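70 kDa protein (Xanthomonas sp., PDB 4B2N) is the rubber oxygenase RoxA, a haem c cytochrome that oxidatively cleaves rubber in a processive manner. Local coordinates at residues 616-619 and 620-624. Residues are numbered along the deposited sequence; the frame is centred on the assembly and turned at random.
Sequences PPIT and DQQIK
Thr619 and Gln622 clasp each other at the first turn of helix 620-626, each side chain bonding to the other's backbone N-H: a worked example of the capping box. Thr619 is the N-cap. Its OG1 accepts from Gln622 N at 3.2 Å with an N-H...O angle of 159°, a geometry made possible by a chi1 of 65°, which sets OG1 between the backbone N and the carbonyl carbon and so turns it to the start of the helix. In return Gln622 OE1 takes the N-H of Thr619 at 2.9 Å. That bond is nearly straight at the hydrogen (166°), yet the donor sits above the plane of the amide, well off either lone pair. The glutamine chain leaves its backbone with CG beside its own N and then runs extended past Thr619 OG1, with Gln622 CD 3.3 Å from that oxygen; this brings Gln622 OE1 up to the N-cap backbone and to Ile618 CA at 3.4 Å.

Behind the box, Ile623 N donates to Thr619 O at 3.0 Å, an i to i+4 bond of the helical type. An apolar touch backs it on the side facing helix 218-226, where Ile618 CG2 lies 4.0 Å from Ile623 CG1; both isoleucines also pack on Leu220 of that helix. A water 2.9 Å from both Ile618 O and Asp620 OD1 bridges the approaching loop and the first helical residue, while OD2 of that aspartate makes a salt bridge with Lys549.

Chemically, the box gives Gln622 N, a first-turn N-H without a preceding turn to accept from it, the threonine hydroxyl oxygen, and gives the N-H of the N-cap itself the glutamine carbonyl. The carboxylate of Asp620, close to the positive end of the helix dipole, would probably be stabilised there in its charged form.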
loop_
_atom_site.group_PDB
_atom_site.type_symbol
_atom_site.label_atom_id
_atom_site.label_comp_id
_atom_site.label_asym_id
_atom_site.label_seq_id
_atom_site.Cartn_x
_atom_site.Cartn_y
_atom_site.Cartn_z
ATOM N N PRO A 616 -15.975 8.620 16.013
ATOM C CA PRO A 616 -16.267 10.022 16.357
ATOM C C PRO A 616 -16.685 10.779 15.058
ATOM O O PRO A 616 -16.060 10.548 14.022
ATOM C CB PRO A 616 -14.912 10.553 16.845
ATOM C CG PRO A 616 -13.918 9.639 16.232
ATOM C CD PRO A 616 -14.557 8.278 16.147
ATOM N N PRO A 617 -17.687 11.677 15.131
ATOM C CA PRO A 617 -17.894 12.575 14.042
ATOM C C PRO A 617 -16.659 13.499 13.944
ATOM O O PRO A 617 -16.359 14.239 14.865
ATOM C CB PRO A 617 -19.187 13.322 14.445
ATOM C CG PRO A 617 -19.199 13.328 15.954
ATOM C CD PRO A 617 -18.566 11.975 16.292
ATOM N N ILE A 618 -15.936 13.442 12.834
ATOM C CA ILE A 618 -14.729 14.264 12.715
ATOM C C ILE A 618 -15.123 15.721 12.410
ATOM O O ILE A 618 -15.855 15.960 11.467
ATOM C CB ILE A 618 -13.790 13.684 11.653
ATOM C CG1 ILE A 618 -13.289 12.313 12.111
ATOM C CG2 ILE A 618 -12.660 14.671 11.428
ATOM C CD1 ILE A 618 -12.316 11.647 11.153
ATOM N N THR A 619 -14.677 16.682 13.222
ATOM C CA THR A 619 -15.144 18.086 13.126
ATOM C C THR A 619 -14.369 18.884 12.101
ATOM O O THR A 619 -13.334 18.450 11.666
ATOM C CB THR A 619 -14.968 18.818 14.462
ATOM O OG1 THR A 619 -13.585 18.928 14.786
ATOM C CG2 THR A 619 -15.734 18.060 15.634
ATOM N N ASP A 620 -14.841 20.086 11.766
ATOM C CA ASP A 620 -14.189 20.829 10.716
ATOM C C ASP A 620 -12.859 21.312 11.265
ATOM O O ASP A 620 -11.962 21.485 10.496
ATOM C CB ASP A 620 -15.045 22.000 10.248
ATOM C CG ASP A 620 -16.326 21.547 9.530
ATOM O OD1 ASP A 620 -16.303 20.454 8.905
ATOM O OD2 ASP A 620 -17.346 22.280 9.614
ATOM N N GLN A 621 -12.756 21.571 12.573
ATOM C CA GLN A 621 -11.442 21.989 13.097
ATOM C C GLN A 621 -10.422 20.825 13.028
ATOM O O GLN A 621 -9.241 21.031 12.721
ATOM C CB GLN A 621 -11.528 22.602 14.550
ATOM C CG GLN A 621 -11.710 24.161 14.638
ATOM C CD GLN A 621 -10.595 25.105 13.968
ATOM O OE1 GLN A 621 -9.362 24.856 14.047
ATOM N NE2 GLN A 621 -11.056 26.226 13.340
ATOM N N GLN A 622 -10.889 19.609 13.266
ATOM C CA GLN A 622 -9.997 18.440 13.126
ATOM C C GLN A 622 -9.590 18.243 11.683
ATOM O O GLN A 622 -8.419 17.875 11.397
ATOM C CB GLN A 622 -10.670 17.169 13.698
ATOM C CG GLN A 622 -10.814 17.204 15.229
ATOM C CD GLN A 622 -11.942 16.292 15.763
ATOM O OE1 GLN A 622 -12.661 15.616 15.012
ATOM N NE2 GLN A 622 -12.082 16.263 17.097
ATOM N N ILE A 623 -10.503 18.555 10.753
ATOM C CA ILE A 623 -10.209 18.411 9.313
ATOM C C ILE A 623 -9.025 19.346 9.016
ATOM O O ILE A 623 -8.088 18.947 8.338
ATOM C CB ILE A 623 -11.481 18.665 8.481
ATOM C CG1 ILE A 623 -12.404 17.486 8.668
ATOM C CG2 ILE A 623 -11.200 18.897 6.988
ATOM C CD1 ILE A 623 -13.779 17.787 8.137
ATOM N N LYS A 624 -9.007 20.541 9.622
ATOM C CA LYS A 624 -7.932 21.474 9.339
ATOM C C LYS A 624 -6.608 20.891 9.743
ATOM O O LYS A 624 -5.610 21.034 9.026
ATOM C CB LYS A 624 -8.156 22.883 9.981
ATOM C CG LYS A 624 -9.187 23.686 9.225
ATOM C CD LYS A 624 -9.449 25.097 9.767
ATOM C CE LYS A 624 -8.116 25.876 9.882
ATOM N NZ LYS A 624 -8.390 27.329 10.215
HETATM O O HOH W 1 -16.855 17.595 9.330
#